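Local coordinates for rhamnosidase B (Bacillus sp., PDB 2OKX), which hydrolyses terminal alpha-L-rhamnosyl residues from rhamnosides as a family 78 glycoside hydrolase, probably with inversion at the anomeric carbon, at residues A[285-290]-A[476-481]; A[496-501]-A[525-530]; A[632-637]-A[659-664]; A[671-676]-A[737-742]. All coordinates share one frame; numbering follows the deposited sequence.

Interaction 1: residues A[285-290]-A[476-481]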
loop_
_atom_site.group_PDB
_atom_site.type_symbol
_atom_site.label_atom_id
_atom_site.label_comp_id
_atom_site.label_asym_id
_atom_site.label_seq_id
_atom_site.Cartn_x
_atom_site.Cartn_y
_atom_site.Cartn_z
ATOM N N GLN A 285 -16.981 -2.600 17.116
ATOM C CA GLN A 285 -16.591 -3.338 15.923
ATOM C C GLN A 285 -15.365 -2.697 15.288
ATOM O O GLN A 285 -15.294 -1.477 15.153
ATOM C CB GLN A 285 -17.750 -3.360 14.927
ATOM C CG GLN A 285 -17.455 -4.092 13.635
ATOM C CD GLN A 285 -18.660 -4.124 12.718
ATOM O OE1 GLN A 285 -19.215 -3.082 12.370
ATOM N NE2 GLN A 285 -19.074 -5.324 12.323
ATOM N N PRO A 286 -14.394 -3.514 14.858
ATOM C CA PRO A 286 -14.370 -4.981 14.900
ATOM C C PRO A 286 -13.876 -5.613 16.202
ATOM O O PRO A 286 -13.767 -6.835 16.289
ATOM C CB PRO A 286 -13.455 -5.322 13.740
ATOM C CG PRO A 286 -12.390 -4.264 13.891
ATOM C CD PRO A 286 -13.200 -2.997 14.163
ATOM N N GLU A 287 -13.571 -4.802 17.207
ATOM C CA GLU A 287 -13.074 -5.347 18.473
ATOM C C GLU A 287 -14.155 -6.077 19.259
ATOM O O GLU A 287 -15.341 -5.799 19.119
ATOM C CB GLU A 287 -12.513 -4.235 19.362
ATOM C CG GLU A 287 -11.511 -3.319 18.693
ATOM C CD GLU A 287 -11.045 -2.210 19.614
ATOM O OE1 GLU A 287 -10.427 -1.243 19.117
ATOM O OE2 GLU A 287 -11.291 -2.307 20.839
ATOM N N ARG A 288 -13.734 -7.022 20.091
ATOM C CA ARG A 288 -14.675 -7.747 20.925
ATOM C C ARG A 288 -13.983 -8.218 22.192
ATOM O O ARG A 288 -12.832 -8.658 22.158
ATOM C CB ARG A 288 -15.274 -8.943 20.178
ATOM C CG ARG A 288 -16.340 -9.667 20.995
ATOM C CD ARG A 288 -17.025 -10.777 20.211
ATOM N NE ARG A 288 -17.881 -10.265 19.145
ATOM C CZ ARG A 288 -18.688 -11.025 18.410
ATOM N NH1 ARG A 288 -18.750 -12.334 18.629
ATOM N NH2 ARG A 288 -19.431 -10.479 17.453
ATOM N N TYR A 289 -14.688 -8.097 23.312
ATOM C CA TYR A 289 -14.165 -8.522 24.606
ATOM C C TYR A 289 -15.221 -9.346 25.340
ATOM O O TYR A 289 -16.400 -8.998 25.344
ATOM C CB TYR A 289 -13.781 -7.308 25.461
ATOM C CG TYR A 289 -12.850 -6.346 24.760
ATOM C CD1 TYR A 289 -13.350 -5.376 23.887
ATOM C CD2 TYR A 289 -11.472 -6.448 24.912
ATOM C CE1 TYR A 289 -12.497 -4.537 23.182
ATOM C CE2 TYR A 289 -10.608 -5.613 24.210
ATOM C CZ TYR A 289 -11.129 -4.662 23.343
ATOM O OH TYR A 289 -10.278 -3.858 22.621
ATOM N N TYR A 290 -14.788 -10.444 25.947
ATOM C CA TYR A 290 -15.696 -11.306 26.697
ATOM C C TYR A 290 -15.310 -11.271 28.166
ATOM O O TYR A 290 -14.125 -11.273 28.503
ATOM C CB TYR A 290 -15.612 -12.759 26.218
ATOM C CG TYR A 290 -16.128 -13.020 24.823
ATOM C CD1 TYR A 290 -15.363 -12.708 23.699
ATOM C CD2 TYR A 290 -17.370 -13.622 24.628
ATOM C CE1 TYR A 290 -15.827 -12.999 22.410
ATOM C CE2 TYR A 290 -17.840 -13.914 23.353
ATOM C CZ TYR A 290 -17.068 -13.604 22.249
ATOM O OH TYR A 290 -17.542 -13.913 20.993
ATOM N N THR A 476 -9.168 6.964 18.488
ATOM C CA THR A 476 -7.995 6.583 17.715
ATOM C C THR A 476 -8.469 5.588 16.667
ATOM O O THR A 476 -9.085 4.584 17.012
ATOM C CB THR A 476 -6.919 5.889 18.600
ATOM O OG1 THR A 476 -6.359 6.835 19.521
ATOM C CG2 THR A 476 -5.803 5.318 17.733
ATOM N N GLN A 477 -8.227 5.864 15.386
ATOM C CA GLN A 477 -8.636 4.904 14.367
ATOM C C GLN A 477 -7.489 3.913 14.238
ATOM O O GLN A 477 -6.474 4.205 13.603
ATOM C CB GLN A 477 -8.890 5.574 13.007
ATOM C CG GLN A 477 -9.450 4.600 11.978
ATOM C CD GLN A 477 -9.737 5.235 10.626
ATOM O OE1 GLN A 477 -10.062 6.419 10.535
ATOM N NE2 GLN A 477 -9.646 4.432 9.571
ATOM N N HIS A 478 -7.634 2.746 14.857
ATOM C CA HIS A 478 -6.581 1.743 14.784
ATOM C C HIS A 478 -6.501 1.130 13.399
ATOM O O HIS A 478 -7.511 1.003 12.709
ATOM C CB HIS A 478 -6.796 0.665 15.848
ATOM C CG HIS A 478 -6.522 1.152 17.235
ATOM N ND1 HIS A 478 -7.519 1.377 18.158
ATOM C CD2 HIS A 478 -5.367 1.521 17.832
ATOM C CE1 HIS A 478 -6.988 1.865 19.265
ATOM N NE2 HIS A 478 -5.684 1.962 19.092
ATOM N N THR A 479 -5.289 0.760 12.995
ATOM C CA THR A 479 -5.072 0.182 11.682
ATOM C C THR A 479 -5.385 -1.316 11.647
ATOM O O THR A 479 -4.515 -2.133 11.351
ATOM C CB THR A 479 -3.613 0.429 11.213
ATOM O OG1 THR A 479 -2.695 -0.161 12.140
ATOM C CG2 THR A 479 -3.325 1.926 11.145
ATOM N N TYR A 480 -6.634 -1.669 11.953
ATOM C CA TYR A 480 -7.057 -3.073 11.940
ATOM C C TYR A 480 -6.645 -3.670 10.603
ATOM O O TYR A 480 -6.944 -3.102 9.550
ATOM C CB TYR A 480 -8.577 -3.184 12.094
ATOM C CG TYR A 480 -9.128 -2.502 13.322
ATOM C CD1 TYR A 480 -8.853 -2.987 14.603
ATOM C CD2 TYR A 480 -9.909 -1.355 13.206
ATOM C CE1 TYR A 480 -9.345 -2.343 15.738
ATOM C CE2 TYR A 480 -10.402 -0.705 14.326
ATOM C CZ TYR A 480 -10.118 -1.200 15.589
ATOM O OH TYR A 480 -10.607 -0.540 16.693
ATOM N N GLY A 481 -5.960 -4.810 10.648
ATOM C CA GLY A 481 -5.504 -5.454 9.429
ATOM C C GLY A 481 -4.075 -5.064 9.092
ATOM O O GLY A 481 -3.498 -5.546 8.110
HETATM O O HOH W 1 -13.232 0.192 16.750
#

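Interaction 2: residues A[496-501]-A[525-530]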
loop_
_atom_site.group_PDB
_atom_site.type_symbol
_atom_site.label_atom_id
_atom_site.label_comp_id
_atom_site.label_asym_id
_atom_site.label_seq_id
_atom_site.Cartn_x
_atom_site.Cartn_y
_atom_site.Cartn_z
ATOM N N SER A 496 21.123 3.888 18.806
ATOM C CA SER A 496 20.319 4.431 17.719
ATOM C C SER A 496 19.755 3.282 16.903
ATOM O O SER A 496 20.364 2.216 16.813
ATOM C CB SER A 496 21.173 5.317 16.810
ATOM O OG SER A 496 21.716 6.401 17.533
ATOM N N TYR A 497 18.587 3.504 16.313
ATOM C CA TYR A 497 17.952 2.483 15.498
ATOM C C TYR A 497 17.067 3.098 14.427
ATOM O O TYR A 497 16.351 4.066 14.681
ATOM C CB TYR A 497 17.097 1.556 16.364
ATOM C CG TYR A 497 16.436 0.452 15.565
ATOM C CD1 TYR A 497 17.184 -0.615 15.068
ATOM C CD2 TYR A 497 15.071 0.500 15.266
ATOM C CE1 TYR A 497 16.594 -1.604 14.294
ATOM C CE2 TYR A 497 14.471 -0.486 14.489
ATOM C CZ TYR A 497 15.237 -1.535 14.005
ATOM O OH TYR A 497 14.658 -2.511 13.228
ATOM N N VAL A 498 17.131 2.534 13.227
ATOM C CA VAL A 498 16.305 2.984 12.118
ATOM C C VAL A 498 15.660 1.741 11.516
ATOM O O VAL A 498 16.344 0.879 10.963
ATOM C CB VAL A 498 17.134 3.698 11.029
ATOM C CG1 VAL A 498 16.246 4.029 9.834
ATOM C CG2 VAL A 498 17.749 4.969 11.593
ATOM N N SER A 499 14.343 1.641 11.639
ATOM C CA SER A 499 13.616 0.504 11.095
ATOM C C SER A 499 13.738 0.450 9.580
ATOM O O SER A 499 13.508 1.450 8.892
ATOM C CB SER A 499 12.139 0.588 11.481
ATOM O OG SER A 499 11.393 -0.449 10.859
ATOM N N PRO A 500 14.112 -0.720 9.034
ATOM C CA PRO A 500 14.249 -0.861 7.582
ATOM C C PRO A 500 12.910 -1.204 6.927
ATOM O O PRO A 500 12.840 -1.459 5.727
ATOM C CB PRO A 500 15.275 -1.983 7.444
ATOM C CG PRO A 500 14.926 -2.871 8.600
ATOM C CD PRO A 500 14.686 -1.886 9.733
ATOM N N VAL A 501 11.851 -1.207 7.728
ATOM C CA VAL A 501 10.509 -1.509 7.238
ATOM C C VAL A 501 9.735 -0.207 7.055
ATOM O O VAL A 501 9.565 0.553 8.001
ATOM C CB VAL A 501 9.750 -2.411 8.237
ATOM C CG1 VAL A 501 8.308 -2.626 7.772
ATOM C CG2 VAL A 501 10.474 -3.742 8.371
ATOM N N TYR A 525 12.189 10.445 15.016
ATOM C CA TYR A 525 11.920 11.076 13.729
ATOM C C TYR A 525 11.588 10.029 12.683
ATOM O O TYR A 525 11.515 8.836 12.980
ATOM C CB TYR A 525 13.171 11.823 13.271
ATOM C CG TYR A 525 14.382 10.911 13.195
ATOM C CD1 TYR A 525 15.201 10.705 14.307
ATOM C CD2 TYR A 525 14.660 10.190 12.032
ATOM C CE1 TYR A 525 16.267 9.797 14.264
ATOM C CE2 TYR A 525 15.714 9.284 11.978
ATOM C CZ TYR A 525 16.513 9.091 13.097
ATOM O OH TYR A 525 17.542 8.180 13.040
ATOM N N ILE A 526 11.392 10.483 11.452
ATOM C CA ILE A 526 11.124 9.568 10.357
ATOM C C ILE A 526 12.002 9.953 9.183
ATOM O O ILE A 526 12.239 11.136 8.937
ATOM C CB ILE A 526 9.637 9.596 9.899
ATOM C CG1 ILE A 526 9.401 8.471 8.885
ATOM C CG2 ILE A 526 9.285 10.959 9.263
ATOM C CD1 ILE A 526 7.945 8.270 8.480
ATOM N N ARG A 527 12.536 8.956 8.489
ATOM C CA ARG A 527 13.330 9.236 7.309
ATOM C C ARG A 527 12.331 9.002 6.190
ATOM O O ARG A 527 12.084 7.864 5.782
ATOM C CB ARG A 527 14.532 8.285 7.205
ATOM C CG ARG A 527 15.552 8.478 8.335
ATOM C CD ARG A 527 16.775 7.570 8.189
ATOM N NE ARG A 527 17.585 7.936 7.031
ATOM C CZ ARG A 527 18.430 8.963 6.994
ATOM N NH1 ARG A 527 18.597 9.740 8.060
ATOM N NH2 ARG A 527 19.096 9.225 5.880
ATOM N N GLN A 528 11.712 10.084 5.729
ATOM C CA GLN A 528 10.720 9.987 4.666
ATOM C C GLN A 528 11.389 9.525 3.387
ATOM O O GLN A 528 12.509 9.934 3.082
ATOM C CB GLN A 528 10.028 11.337 4.444
ATOM C CG GLN A 528 8.988 11.316 3.329
ATOM C CD GLN A 528 8.056 12.507 3.391
ATOM O OE1 GLN A 528 7.240 12.623 4.304
ATOM N NE2 GLN A 528 8.182 13.407 2.428
ATOM N N SER A 529 10.696 8.673 2.641
ATOM C CA SER A 529 11.238 8.133 1.401
ATOM C C SER A 529 10.184 8.029 0.307
ATOM O O SER A 529 9.181 7.340 0.474
ATOM C CB SER A 529 11.834 6.744 1.660
ATOM O OG SER A 529 12.243 6.132 0.447
ATOM N N THR A 530 10.414 8.714 -0.810
ATOM C CA THR A 530 9.487 8.670 -1.935
ATOM C C THR A 530 10.267 8.724 -3.237
ATOM O O THR A 530 11.488 8.876 -3.241
ATOM C CB THR A 530 8.524 9.883 -1.949
ATOM O OG1 THR A 530 9.249 11.058 -2.338
ATOM C CG2 THR A 530 7.915 10.113 -0.567
#

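Interaction 3: residues A[632-637]-A[659-664]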
loop_
_atom_site.group_PDB
_atom_site.type_symbol
_atom_site.label_atom_id
_atom_site.label_comp_id
_atom_site.label_asym_id
_atom_site.label_seq_id
_atom_site.Cartn_x
_atom_site.Cartn_y
_atom_site.Cartn_z
ATOM N N PHE A 632 -8.087 0.520 -17.494
ATOM C CA PHE A 632 -7.476 1.784 -17.089
ATOM C C PHE A 632 -5.990 1.768 -17.411
ATOM O O PHE A 632 -5.382 2.819 -17.635
ATOM C CB PHE A 632 -7.700 2.054 -15.595
ATOM C CG PHE A 632 -9.139 2.295 -15.232
ATOM C CD1 PHE A 632 -10.033 2.801 -16.176
ATOM C CD2 PHE A 632 -9.608 2.013 -13.954
ATOM C CE1 PHE A 632 -11.372 3.016 -15.849
ATOM C CE2 PHE A 632 -10.941 2.224 -13.620
ATOM C CZ PHE A 632 -11.826 2.727 -14.573
ATOM N N TRP A 633 -5.409 0.572 -17.435
ATOM C CA TRP A 633 -3.999 0.414 -17.769
ATOM C C TRP A 633 -3.821 0.804 -19.237
ATOM O O TRP A 633 -2.860 1.481 -19.602
ATOM C CB TRP A 633 -3.554 -1.040 -17.575
ATOM C CG TRP A 633 -2.190 -1.336 -18.151
ATOM C CD1 TRP A 633 -0.986 -0.905 -17.673
ATOM C CD2 TRP A 633 -1.902 -2.101 -19.329
ATOM N NE1 TRP A 633 0.036 -1.352 -18.481
ATOM C CE2 TRP A 633 -0.498 -2.089 -19.505
ATOM C CE3 TRP A 633 -2.693 -2.797 -20.254
ATOM C CZ2 TRP A 633 0.133 -2.746 -20.571
ATOM C CZ3 TRP A 633 -2.066 -3.452 -21.317
ATOM C CH2 TRP A 633 -0.667 -3.420 -21.464
ATOM N N ILE A 634 -4.749 0.363 -20.082
ATOM C CA ILE A 634 -4.672 0.692 -21.499
ATOM C C ILE A 634 -4.800 2.206 -21.644
ATOM O O ILE A 634 -4.064 2.834 -22.403
ATOM C CB ILE A 634 -5.790 -0.016 -22.297
ATOM C CG1 ILE A 634 -5.530 -1.529 -22.304
ATOM C CG2 ILE A 634 -5.840 0.523 -23.725
ATOM C CD1 ILE A 634 -6.630 -2.353 -22.957
ATOM N N LEU A 635 -5.733 2.786 -20.896
ATOM C CA LEU A 635 -5.945 4.228 -20.919
ATOM C C LEU A 635 -4.644 4.918 -20.516
ATOM O O LEU A 635 -4.181 5.835 -21.194
ATOM C CB LEU A 635 -7.043 4.618 -19.927
ATOM C CG LEU A 635 -7.916 5.840 -20.236
ATOM C CD1 LEU A 635 -8.569 6.305 -18.948
ATOM C CD2 LEU A 635 -7.102 6.961 -20.847
ATOM N N ALA A 636 -4.052 4.469 -19.412
ATOM C CA ALA A 636 -2.808 5.058 -18.926
ATOM C C ALA A 636 -1.693 4.966 -19.966
ATOM O O ALA A 636 -0.882 5.887 -20.096
ATOM C CB ALA A 636 -2.377 4.381 -17.627
ATOM N N CYS A 637 -1.647 3.856 -20.699
ATOM C CA CYS A 637 -0.635 3.675 -21.736
ATOM C C CYS A 637 -0.837 4.727 -22.819
ATOM O O CYS A 637 0.117 5.359 -23.268
ATOM C CB CYS A 637 -0.736 2.277 -22.359
ATOM S SG CYS A 637 -0.093 0.941 -21.325
ATOM N N HIS A 659 -2.946 -8.077 -27.130
ATOM C CA HIS A 659 -3.073 -9.388 -26.507
ATOM C C HIS A 659 -4.201 -9.477 -25.478
ATOM O O HIS A 659 -5.039 -10.374 -25.547
ATOM C CB HIS A 659 -1.745 -9.773 -25.849
ATOM C CG HIS A 659 -1.792 -11.067 -25.100
ATOM N ND1 HIS A 659 -2.005 -12.281 -25.719
ATOM C CD2 HIS A 659 -1.665 -11.337 -23.779
ATOM C CE1 HIS A 659 -2.007 -13.241 -24.811
ATOM N NE2 HIS A 659 -1.802 -12.695 -23.626
ATOM N N THR A 660 -4.228 -8.548 -24.525
ATOM C CA THR A 660 -5.257 -8.581 -23.494
ATOM C C THR A 660 -6.653 -8.254 -24.025
ATOM O O THR A 660 -7.637 -8.871 -23.611
ATOM C CB THR A 660 -4.907 -7.633 -22.314
ATOM O OG1 THR A 660 -5.773 -7.917 -21.209
ATOM C CG2 THR A 660 -5.071 -6.173 -22.720
ATOM N N LEU A 661 -6.748 -7.293 -24.941
ATOM C CA LEU A 661 -8.049 -6.940 -25.502
ATOM C C LEU A 661 -8.633 -8.119 -26.275
ATOM O O LEU A 661 -9.841 -8.356 -26.245
ATOM C CB LEU A 661 -7.935 -5.726 -26.426
ATOM C CG LEU A 661 -7.836 -4.368 -25.723
ATOM C CD1 LEU A 661 -7.689 -3.261 -26.761
ATOM C CD2 LEU A 661 -9.084 -4.147 -24.876
ATOM N N THR A 662 -7.768 -8.857 -26.961
ATOM C CA THR A 662 -8.202 -10.019 -27.726
ATOM C C THR A 662 -8.900 -11.008 -26.800
ATOM O O THR A 662 -9.965 -11.533 -27.126
ATOM C CB THR A 662 -7.005 -10.720 -28.403
ATOM O OG1 THR A 662 -6.446 -9.854 -29.398
ATOM C CG2 THR A 662 -7.446 -12.031 -29.055
ATOM N N HIS A 663 -8.308 -11.249 -25.634
ATOM C CA HIS A 663 -8.897 -12.181 -24.684
ATOM C C HIS A 663 -10.144 -11.657 -23.978
ATOM O O HIS A 663 -11.012 -12.442 -23.594
ATOM C CB HIS A 663 -7.847 -12.640 -23.674
ATOM C CG HIS A 663 -6.820 -13.556 -24.261
ATOM N ND1 HIS A 663 -5.810 -13.111 -25.086
ATOM C CD2 HIS A 663 -6.686 -14.902 -24.195
ATOM C CE1 HIS A 663 -5.098 -14.142 -25.502
ATOM N NE2 HIS A 663 -5.607 -15.241 -24.977
ATOM N N TYR A 664 -10.252 -10.345 -23.801
ATOM C CA TYR A 664 -11.447 -9.805 -23.162
ATOM C C TYR A 664 -12.639 -9.978 -24.101
ATOM O O TYR A 664 -13.767 -10.215 -23.658
ATOM C CB TYR A 664 -11.273 -8.323 -22.806
ATOM C CG TYR A 664 -10.664 -8.104 -21.436
ATOM C CD1 TYR A 664 -9.295 -7.909 -21.280
ATOM C CD2 TYR A 664 -11.460 -8.144 -20.288
ATOM C CE1 TYR A 664 -8.727 -7.763 -20.012
ATOM C CE2 TYR A 664 -10.903 -7.999 -19.019
ATOM C CZ TYR A 664 -9.537 -7.811 -18.888
ATOM O OH TYR A 664 -8.981 -7.685 -17.632
#

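Interaction 4: residues A[671-676]-A[737-742]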
loop_
_atom_site.group_PDB
_atom_site.type_symbol
_atom_site.label_atom_id
_atom_site.label_comp_id
_atom_site.label_asym_id
_atom_site.label_seq_id
_atom_site.Cartn_x
_atom_site.Cartn_y
_atom_site.Cartn_z
ATOM N N SER A 671 -25.358 -12.769 -26.250
ATOM C CA SER A 671 -26.019 -11.488 -26.038
ATOM C C SER A 671 -25.233 -10.356 -26.694
ATOM O O SER A 671 -25.775 -9.283 -26.949
ATOM C CB SER A 671 -26.147 -11.207 -24.541
ATOM O OG SER A 671 -24.865 -11.061 -23.951
ATOM N N GLY A 672 -23.956 -10.607 -26.966
ATOM C CA GLY A 672 -23.112 -9.593 -27.573
ATOM C C GLY A 672 -22.595 -8.633 -26.516
ATOM O O GLY A 672 -22.166 -7.522 -26.824
ATOM N N LEU A 673 -22.642 -9.072 -25.261
ATOM C CA LEU A 673 -22.186 -8.265 -24.135
ATOM C C LEU A 673 -21.107 -8.995 -23.346
ATOM O O LEU A 673 -21.024 -10.226 -23.373
ATOM C CB LEU A 673 -23.360 -7.944 -23.203
ATOM C CG LEU A 673 -24.517 -7.133 -23.796
ATOM C CD1 LEU A 673 -25.687 -7.115 -22.827
ATOM C CD2 LEU A 673 -24.047 -5.716 -24.104
ATOM N N LEU A 674 -20.281 -8.229 -22.641
ATOM C CA LEU A 674 -19.215 -8.810 -21.835
ATOM C C LEU A 674 -19.834 -9.528 -20.641
ATOM O O LEU A 674 -20.481 -8.904 -19.799
ATOM C CB LEU A 674 -18.261 -7.716 -21.344
ATOM C CG LEU A 674 -17.071 -8.192 -20.508
ATOM C CD1 LEU A 674 -16.191 -9.099 -21.347
ATOM C CD2 LEU A 674 -16.278 -6.987 -20.002
ATOM N N ASN A 675 -19.644 -10.843 -20.577
ATOM C CA ASN A 675 -20.185 -11.635 -19.478
ATOM C C ASN A 675 -19.023 -12.337 -18.792
ATOM O O ASN A 675 -18.329 -13.144 -19.412
ATOM C CB ASN A 675 -21.173 -12.677 -20.010
ATOM C CG ASN A 675 -22.048 -13.255 -18.916
ATOM O OD1 ASN A 675 -21.594 -13.467 -17.792
ATOM N ND2 ASN A 675 -23.310 -13.522 -19.243
ATOM N N MET A 676 -18.809 -12.043 -17.514
ATOM C CA MET A 676 -17.695 -12.656 -16.800
ATOM C C MET A 676 -17.971 -13.058 -15.362
ATOM O O MET A 676 -18.775 -12.439 -14.668
ATOM C CB MET A 676 -16.491 -11.712 -16.808
ATOM C CG MET A 676 -15.946 -11.398 -18.178
ATOM S SD MET A 676 -14.594 -10.235 -18.060
ATOM C CE MET A 676 -13.221 -11.339 -17.804
ATOM N N ASN A 737 -26.637 -0.123 -25.816
ATOM C CA ASN A 737 -27.764 0.798 -25.936
ATOM C C ASN A 737 -29.071 0.057 -26.203
ATOM O O ASN A 737 -30.145 0.517 -25.820
ATOM C CB ASN A 737 -27.514 1.807 -27.063
ATOM C CG ASN A 737 -26.608 2.951 -26.639
ATOM O OD1 ASN A 737 -26.918 3.684 -25.701
ATOM N ND2 ASN A 737 -25.488 3.112 -27.334
ATOM N N ALA A 738 -28.967 -1.095 -26.857
ATOM C CA ALA A 738 -30.137 -1.898 -27.193
ATOM C C ALA A 738 -30.654 -2.745 -26.032
ATOM O O ALA A 738 -31.856 -2.983 -25.920
ATOM C CB ALA A 738 -29.817 -2.798 -28.381
ATOM N N VAL A 739 -29.749 -3.186 -25.163
ATOM C CA VAL A 739 -30.129 -4.039 -24.043
ATOM C C VAL A 739 -30.117 -3.397 -22.657
ATOM O O VAL A 739 -31.128 -3.397 -21.952
ATOM C CB VAL A 739 -29.217 -5.290 -23.987
ATOM C CG1 VAL A 739 -29.685 -6.234 -22.887
ATOM C CG2 VAL A 739 -29.207 -5.990 -25.340
ATOM N N LEU A 740 -28.968 -2.851 -22.274
ATOM C CA LEU A 740 -28.791 -2.257 -20.952
ATOM C C LEU A 740 -29.496 -0.942 -20.629
ATOM O O LEU A 740 -29.351 -0.421 -19.523
ATOM C CB LEU A 740 -27.295 -2.123 -20.670
ATOM C CG LEU A 740 -26.579 -3.477 -20.688
ATOM C CD1 LEU A 740 -25.081 -3.288 -20.517
ATOM C CD2 LEU A 740 -27.146 -4.359 -19.578
ATOM N N TRP A 741 -30.266 -0.405 -21.571
ATOM C CA TRP A 741 -30.975 0.847 -21.326
ATOM C C TRP A 741 -32.433 0.626 -20.927
ATOM O O TRP A 741 -33.111 -0.243 -21.474
ATOM C CB TRP A 741 -30.902 1.745 -22.567
ATOM C CG TRP A 741 -31.710 3.009 -22.458
ATOM C CD1 TRP A 741 -33.012 3.186 -22.833
ATOM C CD2 TRP A 741 -31.271 4.268 -21.928
ATOM N NE1 TRP A 741 -33.412 4.476 -22.572
ATOM C CE2 TRP A 741 -32.363 5.162 -22.017
ATOM C CE3 TRP A 741 -30.062 4.730 -21.386
ATOM C CZ2 TRP A 741 -32.283 6.492 -21.583
ATOM C CZ3 TRP A 741 -29.983 6.052 -20.955
ATOM C CH2 TRP A 741 -31.088 6.917 -21.058
ATOM N N ASP A 742 -32.904 1.412 -19.962
ATOM C CA ASP A 742 -34.284 1.322 -19.491
ATOM C C ASP A 742 -35.038 2.583 -19.903
ATOM O O ASP A 742 -34.676 3.689 -19.500
ATOM C CB ASP A 742 -34.325 1.185 -17.968
ATOM C CG ASP A 742 -35.722 0.888 -17.448
ATOM O OD1 ASP A 742 -36.227 -0.224 -17.709
ATOM O OD2 ASP A 742 -36.320 1.762 -16.785
#

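Interaction 1: residues A[285-290]-A[476-481]
P286 lies over one face of the Y480 ring in a CH-pi contact: its CG stands 3.7 Å from the ring centroid and only 10° off the normal, while P286 CD lies 3.6 Å from Y480 CE2. The peptide bond before P286 is cis. On the opposite face of the ring lies the CB of H478, off toward the rim.

The hydrogen bonds gather at the ring's phenolic end. Y480 OH donates to E287 OE1 at 2.5 Å, a short bond that reaches the anti side of the carboxylate, with ring and carboxylate planes turned 63° apart. E287 is extended beyond CG, which carries its carboxylate to the ring edge. Its other oxygen, OE2, accepts from Y289 OH at 2.6 Å, from above the carboxylate plane. A water donates to both Y480 OH and the carbonyl O of Q285, a second, indirect link.

H478 ND1 lies 4.0 Å from E287 OE1, too far for a bond between them. Outside the pair, Y480 also touches S851 and M855. A phenylalanine in place of Y480 would probably keep the CH-pi contact with P286 but leave E287 OE1 and the water without their hydroxyl mate. Gripped by two tyrosine hydroxyls, the carboxylate is probably held against rotation, and this donation is likely to stabilise its negative charge where the D2 and concanavalin-like domains meet.

Interaction 2: residues A[496-501]-A[525-530]
V498 carries this contact alone on its side, spreading its two methyls over two residues of the other strand. CG1, anti to the backbone N (chi1 175°), comes 3.9 Å from R527 CD, and CG2 reaches the hydroxyl of Y525, with V498 CG2 and Y525 OH 3.5 Å apart. Each partner crosses the valine at about a right angle. The aliphatic part of R527 does the touching; its chain bends at chi3, and NE forms a salt bridge with E200. Next along, S499 starts an ST turn: its OG accepts from the backbone N of V501 at 3.3 Å, bending the chain. No hydrogen bond joins the two segments, and the CA atoms of V498 and R527 are 8.4 Å apart. The reason is the sheet order: strand 450-457 runs between strands 493-498 and 520-528, antiparallel to both. V498 therefore meets Y525 and R527 across F450's strand, on one face of the concanavalin-like sheet, with K202 of strand 201-203 beyond.

Interaction 3: residues A[632-637]-A[659-664]
I634 sends its longer branch straight at L661, the nearest residue of the facing helix by CA position. From CB, which points to that helix, CG1 turns beside the backbone N (chi1 -68°), and the extended chain carries CD1 across the gap. This tip methyl does all of the side chain's close touching: it lies 3.6 Å from L661 CD2, equally near L661 CG, and 4.1 Å from T660 CG2. The two aliphatic chains cross obliquely. Alongside, the W633 indole offers its edge, with CZ3 4.3 Å from T660 CG2. The polar ends are turned elsewhere: W633 NE1 bonds to the carbonyl of L601, and T660 OG1 to that of P612. The segment axes stand 12.0 Å apart at 148°, an antiparallel pair opened by about 30°, the gap spanned chiefly by I634. Helices 627-644 and 647-665 follow each other with a very short link, a helical hairpin as expected of the alpha/alpha barrel. W633 also packs on I653, A656 and V657, while helix 696-715 meets L661 through S709.

Interaction 4: residues A[671-676]-A[737-742]
L673 pushes its CD1 methyl against V739 and L740, overlapping the C-terminal part of helix 723-739. CD1 is 4.1 Å from both CB and CG1 of V739 and 4.3 Å from CG of L740, so a single methyl bridges two consecutive residues at loose van der Waals distances. With CG anti to the carbonyl carbon (chi1 -61°) and the chain extended beyond it, L673 reaches outward from its loop, and its side chain meets that of V739 at a slant. Of the two partners, V739 aims its CB at the loop, whereas L740 comes near through its CG branch point. The contact is wholly apolar. What shapes the loop just before it is an ST turn: S671 OG accepts from the backbone N of L673 at 3.3 Å, across G672, whose positive phi suits it to the bend. S671 OG is bonded to D669 as well. L673 is further enclosed by L732, T735 and I736 of helix 723-739, by N699 of helix 696-715 and by I694. L740 rests on T696 and pairs through its backbone with I749, so the leucine of loop 671-676 fills the seam between two helices of the barrel and a small antiparallel sheet.

The four contacts follow one another along the chain, first in the beta domains and then in the helical one. Interactions 1 and 2 have centres 27 Å apart without touching, while interaction 3 lies across the chain's centre from both. Interactions 3 and 4 do meet: Y664 O packs on L674 CD1 at 3.5 Å. Loop 671-676 follows helix 647-665 in the chain. Interaction 1 also reaches the six-hairpin range, where Q477 hydrogen-bonds to H860. In interaction 1 the side chain of E287 is about 5 Å from a bound glycerol, probably from the crystallisation liquor. In interaction 2 the side chain of R527 is about 3 Å from another such glycerol. A calcium ion sits about 9 Å from the Y525 side chain.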